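Local coordinates for protein alternansucrase (Leuconostoc mesenteroides, PDB 6HVG) that is a large multidomain member of glycoside hydrolase family 70 that combines a barrel-type domain holding a calcium ion with repeats of the choline-binding kind, at residues Gly247-Asp252 / Gln256-Gln261; Leu597-Asn602 / Leu1118-Ala1123. All blocks are in the same frame, centred on the assembly; numbering follows the deposited sequence.

Contact 1 (Gly247-Asp252 / Gln256-Gln261)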
loop_
_atom_site.group_PDB
_atom_site.type_symbol
_atom_site.label_atom_id
_atom_site.label_comp_id
_atom_site.label_asym_id
_atom_site.label_seq_id
_atom_site.Cartn_x
_atom_site.Cartn_y
_atom_site.Cartn_z
ATOM N N GLY A 247 32.005 18.982 37.803
ATOM C CA GLY A 247 31.601 20.331 38.154
ATOM C C GLY A 247 31.017 21.024 36.946
ATOM O O GLY A 247 30.725 20.396 35.917
ATOM N N LEU A 248 30.885 22.336 37.068
ATOM C CA LEU A 248 30.253 23.125 36.036
ATOM C C LEU A 248 31.172 23.202 34.819
ATOM O O LEU A 248 32.375 23.365 34.948
ATOM C CB LEU A 248 29.961 24.516 36.583
ATOM C CG LEU A 248 28.994 25.402 35.796
ATOM C CD1 LEU A 248 27.562 24.843 35.831
ATOM C CD2 LEU A 248 29.080 26.818 36.354
ATOM N N GLN A 249 30.605 23.051 33.636
ATOM C CA GLN A 249 31.392 23.033 32.416
ATOM C C GLN A 249 30.597 23.622 31.262
ATOM O O GLN A 249 29.382 23.504 31.223
ATOM C CB GLN A 249 31.740 21.589 32.061
ATOM C CG GLN A 249 32.613 20.878 33.077
ATOM C CD GLN A 249 33.945 21.553 33.245
ATOM O OE1 GLN A 249 34.532 22.029 32.293
ATOM N NE2 GLN A 249 34.407 21.637 34.456
ATOM N N THR A 250 31.292 24.216 30.303
ATOM C CA THR A 250 30.647 24.653 29.083
ATOM C C THR A 250 31.176 23.806 27.950
ATOM O O THR A 250 32.369 23.744 27.767
ATOM C CB THR A 250 30.864 26.156 28.813
ATOM O OG1 THR A 250 30.713 26.891 30.041
ATOM C CG2 THR A 250 29.849 26.663 27.789
ATOM N N ILE A 251 30.291 23.157 27.199
ATOM C CA ILE A 251 30.692 22.275 26.109
ATOM C C ILE A 251 29.900 22.634 24.861
ATOM O O ILE A 251 28.673 22.790 24.926
ATOM C CB ILE A 251 30.445 20.795 26.460
ATOM C CG1 ILE A 251 31.016 20.479 27.856
ATOM C CG2 ILE A 251 31.041 19.878 25.397
ATOM C CD1 ILE A 251 31.006 19.007 28.220
ATOM N N ASP A 252 30.598 22.778 23.730
ATOM C CA ASP A 252 29.968 23.193 22.474
ATOM C C ASP A 252 29.040 24.367 22.754
ATOM O O ASP A 252 27.934 24.423 22.223
ATOM C CB ASP A 252 29.150 22.050 21.845
ATOM C CG ASP A 252 29.931 20.751 21.718
ATOM O OD1 ASP A 252 31.125 20.782 21.344
ATOM O OD2 ASP A 252 29.338 19.685 21.996
ATOM N N GLN A 256 26.787 22.854 31.431
ATOM C CA GLN A 256 26.368 21.598 32.056
ATOM C C GLN A 256 27.027 21.361 33.428
ATOM O O GLN A 256 28.085 21.915 33.726
ATOM C CB GLN A 256 26.666 20.452 31.102
ATOM C CG GLN A 256 25.804 20.486 29.835
ATOM C CD GLN A 256 26.357 19.678 28.687
ATOM O OE1 GLN A 256 27.511 19.221 28.704
ATOM N NE2 GLN A 256 25.529 19.503 27.653
ATOM N N TYR A 257 26.376 20.576 34.288
ATOM C CA TYR A 257 26.941 20.262 35.612
ATOM C C TYR A 257 27.292 18.795 35.758
ATOM O O TYR A 257 26.600 17.932 35.247
ATOM C CB TYR A 257 25.985 20.643 36.729
ATOM C CG TYR A 257 26.657 20.478 38.060
ATOM C CD1 TYR A 257 27.613 21.385 38.462
ATOM C CD2 TYR A 257 26.381 19.400 38.896
ATOM C CE1 TYR A 257 28.264 21.260 39.667
ATOM C CE2 TYR A 257 27.031 19.260 40.099
ATOM C CZ TYR A 257 27.964 20.198 40.477
ATOM O OH TYR A 257 28.622 20.019 41.672
ATOM N N PHE A 258 28.383 18.492 36.449
ATOM C CA PHE A 258 28.733 17.086 36.673
ATOM C C PHE A 258 29.010 16.819 38.154
ATOM O O PHE A 258 29.690 17.592 38.823
ATOM C CB PHE A 258 29.948 16.718 35.828
ATOM C CG PHE A 258 29.660 16.623 34.360
ATOM C CD1 PHE A 258 29.826 17.716 33.522
ATOM C CD2 PHE A 258 29.235 15.444 33.809
ATOM C CE1 PHE A 258 29.529 17.634 32.166
ATOM C CE2 PHE A 258 28.952 15.349 32.438
ATOM C CZ PHE A 258 29.109 16.448 31.615
ATOM N N ASN A 259 28.502 15.711 38.675
ATOM C CA ASN A 259 28.718 15.389 40.077
ATOM C C ASN A 259 30.164 14.971 40.324
ATOM O O ASN A 259 30.940 14.785 39.387
ATOM C CB ASN A 259 27.710 14.337 40.551
ATOM C CG ASN A 259 28.017 12.933 40.077
ATOM O OD1 ASN A 259 29.043 12.659 39.463
ATOM N ND2 ASN A 259 27.103 12.026 40.368
ATOM N N GLN A 260 30.524 14.810 41.584
ATOM C CA GLN A 260 31.908 14.556 41.938
ATOM C C GLN A 260 32.450 13.233 41.373
ATOM O O GLN A 260 33.662 13.024 41.369
ATOM C CB GLN A 260 32.077 14.593 43.452
ATOM C CG GLN A 260 31.696 15.910 44.123
ATOM C CD GLN A 260 31.874 15.824 45.627
ATOM O OE1 GLN A 260 31.738 14.741 46.220
ATOM N NE2 GLN A 260 32.203 16.953 46.256
ATOM N N GLN A 261 31.567 12.359 40.904
ATOM C CA GLN A 261 31.986 11.116 40.245
ATOM C C GLN A 261 31.972 11.205 38.732
ATOM O O GLN A 261 32.205 10.208 38.066
ATOM C CB GLN A 261 31.102 9.932 40.694
ATOM C CG GLN A 261 31.410 9.390 42.081
ATOM C CD GLN A 261 31.014 10.365 43.183
ATOM O OE1 GLN A 261 29.946 10.990 43.129
ATOM N NE2 GLN A 261 31.869 10.500 44.191
#

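Contact 2 (Leu597-Asn602 / Leu1118-Ala1123)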
loop_
_atom_site.group_PDB
_atom_site.type_symbol
_atom_site.label_atom_id
_atom_site.label_comp_id
_atom_site.label_asym_id
_atom_site.label_seq_id
_atom_site.Cartn_x
_atom_site.Cartn_y
_atom_site.Cartn_z
ATOM N N LEU A 597 -14.752 -9.827 -22.728
ATOM C CA LEU A 597 -14.801 -11.230 -22.303
ATOM C C LEU A 597 -15.043 -12.153 -23.469
ATOM O O LEU A 597 -14.427 -13.199 -23.559
ATOM C CB LEU A 597 -15.890 -11.441 -21.269
ATOM C CG LEU A 597 -16.094 -12.862 -20.773
ATOM C CD1 LEU A 597 -14.833 -13.410 -20.113
ATOM C CD2 LEU A 597 -17.274 -12.883 -19.820
ATOM N N HIS A 598 -15.942 -11.779 -24.361
ATOM C CA HIS A 598 -16.183 -12.568 -25.565
ATOM C C HIS A 598 -14.917 -12.610 -26.377
ATOM O O HIS A 598 -14.514 -13.674 -26.847
ATOM C CB HIS A 598 -17.304 -11.955 -26.383
ATOM C CG HIS A 598 -17.607 -12.692 -27.647
ATOM N ND1 HIS A 598 -18.492 -13.750 -27.698
ATOM C CD2 HIS A 598 -17.190 -12.484 -28.916
ATOM C CE1 HIS A 598 -18.589 -14.176 -28.943
ATOM N NE2 HIS A 598 -17.812 -13.423 -29.702
ATOM N N TYR A 599 -14.278 -11.453 -26.526
ATOM C CA TYR A 599 -13.056 -11.332 -27.317
ATOM C C TYR A 599 -11.961 -12.274 -26.822
ATOM O O TYR A 599 -11.249 -12.871 -27.632
ATOM C CB TYR A 599 -12.576 -9.892 -27.303
ATOM C CG TYR A 599 -11.219 -9.625 -27.901
ATOM C CD1 TYR A 599 -11.070 -9.406 -29.250
ATOM C CD2 TYR A 599 -10.094 -9.531 -27.103
ATOM C CE1 TYR A 599 -9.835 -9.095 -29.794
ATOM C CE2 TYR A 599 -8.858 -9.217 -27.632
ATOM C CZ TYR A 599 -8.735 -8.999 -28.974
ATOM O OH TYR A 599 -7.506 -8.699 -29.528
ATOM N N LEU A 600 -11.844 -12.433 -25.509
ATOM C CA LEU A 600 -10.823 -13.323 -24.950
ATOM C C LEU A 600 -11.189 -14.790 -25.157
ATOM O O LEU A 600 -10.334 -15.592 -25.529
ATOM C CB LEU A 600 -10.588 -13.030 -23.463
ATOM C CG LEU A 600 -10.007 -11.646 -23.154
ATOM C CD1 LEU A 600 -10.207 -11.278 -21.703
ATOM C CD2 LEU A 600 -8.529 -11.535 -23.524
ATOM N N MET A 601 -12.457 -15.137 -24.936
ATOM C CA MET A 601 -12.919 -16.525 -25.088
ATOM C C MET A 601 -13.031 -16.951 -26.549
ATOM O O MET A 601 -13.155 -18.134 -26.832
ATOM C CB MET A 601 -14.268 -16.734 -24.407
ATOM C CG MET A 601 -14.295 -16.482 -22.906
ATOM S SD MET A 601 -13.221 -17.577 -21.967
ATOM C CE MET A 601 -11.826 -16.466 -21.800
ATOM N N ASN A 602 -12.982 -15.990 -27.466
ATOM C CA ASN A 602 -12.865 -16.284 -28.894
ATOM C C ASN A 602 -11.622 -15.649 -29.513
ATOM O O ASN A 602 -11.652 -15.264 -30.683
ATOM C CB ASN A 602 -14.129 -15.792 -29.607
ATOM C CG ASN A 602 -15.363 -16.539 -29.162
ATOM O OD1 ASN A 602 -15.721 -17.575 -29.737
ATOM N ND2 ASN A 602 -16.005 -16.039 -28.116
ATOM N N LEU A 1118 -2.904 -7.737 -27.496
ATOM C CA LEU A 1118 -2.233 -8.861 -26.833
ATOM C C LEU A 1118 -0.883 -9.238 -27.498
ATOM O O LEU A 1118 -0.369 -10.345 -27.313
ATOM C CB LEU A 1118 -3.176 -10.059 -26.801
ATOM C CG LEU A 1118 -4.283 -9.974 -25.720
ATOM C CD1 LEU A 1118 -5.451 -9.104 -26.152
ATOM C CD2 LEU A 1118 -4.790 -11.354 -25.329
ATOM N N GLY A 1119 -0.304 -8.292 -28.232
ATOM C CA GLY A 1119 1.009 -8.474 -28.830
ATOM C C GLY A 1119 1.050 -8.297 -30.343
ATOM O O GLY A 1119 1.948 -8.820 -30.994
ATOM N N PHE A 1120 0.134 -7.494 -30.890
ATOM C CA PHE A 1120 0.097 -7.286 -32.331
ATOM C C PHE A 1120 1.259 -6.443 -32.816
ATOM O O PHE A 1120 1.865 -5.705 -32.049
ATOM C CB PHE A 1120 -1.200 -6.618 -32.768
ATOM C CG PHE A 1120 -2.432 -7.434 -32.493
ATOM C CD1 PHE A 1120 -3.268 -7.099 -31.451
ATOM C CD2 PHE A 1120 -2.762 -8.534 -33.282
ATOM C CE1 PHE A 1120 -4.411 -7.830 -31.195
ATOM C CE2 PHE A 1120 -3.909 -9.274 -33.031
ATOM C CZ PHE A 1120 -4.729 -8.923 -31.975
ATOM N N ASN A 1121 1.561 -6.568 -34.102
ATOM C CA ASN A 1121 2.606 -5.781 -34.727
ATOM C C ASN A 1121 2.270 -4.278 -34.754
ATOM O O ASN A 1121 1.100 -3.888 -34.760
ATOM C CB ASN A 1121 2.842 -6.273 -36.160
ATOM C CG ASN A 1121 3.450 -7.672 -36.230
ATOM O OD1 ASN A 1121 3.826 -8.277 -35.216
ATOM N ND2 ASN A 1121 3.570 -8.171 -37.443
ATOM N N LYS A 1122 3.302 -3.438 -34.760
ATOM C CA LYS A 1122 3.111 -2.016 -34.998
ATOM C C LYS A 1122 2.430 -1.868 -36.346
ATOM O O LYS A 1122 2.457 -2.797 -37.159
ATOM C CB LYS A 1122 4.449 -1.286 -35.014
ATOM C CG LYS A 1122 5.139 -1.212 -33.661
ATOM C CD LYS A 1122 6.465 -0.461 -33.743
ATOM C CE LYS A 1122 7.541 -1.009 -32.800
ATOM N NZ LYS A 1122 8.870 -1.011 -33.494
ATOM N N ALA A 1123 1.810 -0.714 -36.584
ATOM C CA ALA A 1123 1.094 -0.480 -37.860
ATOM C C ALA A 1123 2.052 -0.426 -39.059
ATOM O O ALA A 1123 1.655 -0.722 -40.189
ATOM C CB ALA A 1123 0.244 0.781 -37.788
#

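Contact 1 (Gly247-Asp252 / Gln256-Gln261)
Y257 holds its CG trans to the backbone N (chi1 -173°), which swings the CD1 corner of its ring to G247 and L248, whereas F258 places CG trans to its own carbonyl carbon (chi1 -72°) and brings its ring beside G247 and Q249. The framework is a β-hairpin of a choline-binding-type repeat, strand 249-251 turning back into 254-256. Its antiparallel register is fixed by Q249 and Q256, a hydrogen-bonded pair with two bonds: Q249 N to Q256 O at 2.8 Å, and Q256 N to Q249 O at 2.7 Å, the latter nearly linear at 169°. Two residues further out, G247 N reaches F258 O at 2.9 Å, while the return bond from F258 N to G247 O is weak. Between these pairs L248 and Y257 face each other without a mutual backbone bond; L248 CB lies 4.3 Å from Y257 CD1, and F279 of strand 277-279 touches both side chains.

Q249 CG and I251 CD1 approach the F258 ring obliquely, the latter 4.4 Å from CE1. The side chains of I251 and Q256 meet at about a right angle, with I251 CD1 3.5 Å from Q256 OE1. That amide is buried yet satisfied, since OE1 bonds Y227 OH and NE2 bonds N285 OD1, and Y237 of strand 235-238 touches I251 and F258. Of these partners, Y227 and Y237 precede the hairpin in the chain and N285 follows it. On the F258 ring, G247 O sits at the edge, in the ring plane, 3.7 Å from CD1.

Contact 2 (Leu597-Asn602 / Leu1118-Ala1123)
The Y599 ring meets L1118 at its edge: methyl CD1 lies in the ring plane, 3.7 Å from CE2. Beyond that edge the phenol oxygen does the same to a second ring, for Y599 OH approaches F1120 in the plane of its ring, 3.6 Å from CE1 and 3.7 Å from CZ. The two aromatic side chains come from opposite directions, so what meets is a hydroxyl and a ring edge, and the arrangement is no stack. A third flat group lies within the helical segment, where N602 ND2 stands 3.3 Å above the plane of the H598 ring, over its centre.

Y599 reaches the loop because CG is trans to its backbone N (chi1 171°), and its side chain slides past that of L1118 in the opposite sense. The next residue, L600, contributes a looser apolar touch, its CD2 being 4.2 Å from L1118 CD2, with the side chains crossing at about a right angle. No hydrogen bond joins the segments; apolar and aromatic packing makes up the interface, which buries 141 Å² in all.

At the C-terminal end of the helix, H598 O accepts both N602 N, at 2.8 Å, and N602 ND2, at 3.1 Å and 165°, so the N602 side chain folds back over the last turn of helix 587-601.

In the loop, D1117 OD1 accepts the backbone N-H of G1119 and F1120, while F1120 stacks on Y1203 and Y599 packs edge-to-face with Y1116. Helix 587-601 lies against W1156 of strand 1151-1156, part of the parallel barrel sheet, and against helix 629-642; helix 603-608, which follows after N602, touches L1118 through F603 and F1120 through T607.

In the fold
The two contacts share no element and lie on opposite sides of the chain's centre, their own centres about 79 Å apart. Contact 1 is local, its segments separated by three residues within one choline-binding-type repeat, and is only partly buried, about 50 Å from the chain's centre; backbone hydrogen bonds define it. Contact 2 is buried and long-range, bringing a helix end and a loop together across 515 intervening residues of the family 70 region, and it relies on side-chain packing alone. Backbone amides of G247, Q249, Q256 and F258 carry the former, leucine and aromatic side chains the latter, the first in a two-stranded hairpin, the second beside the parallel sheet of the barrel domain.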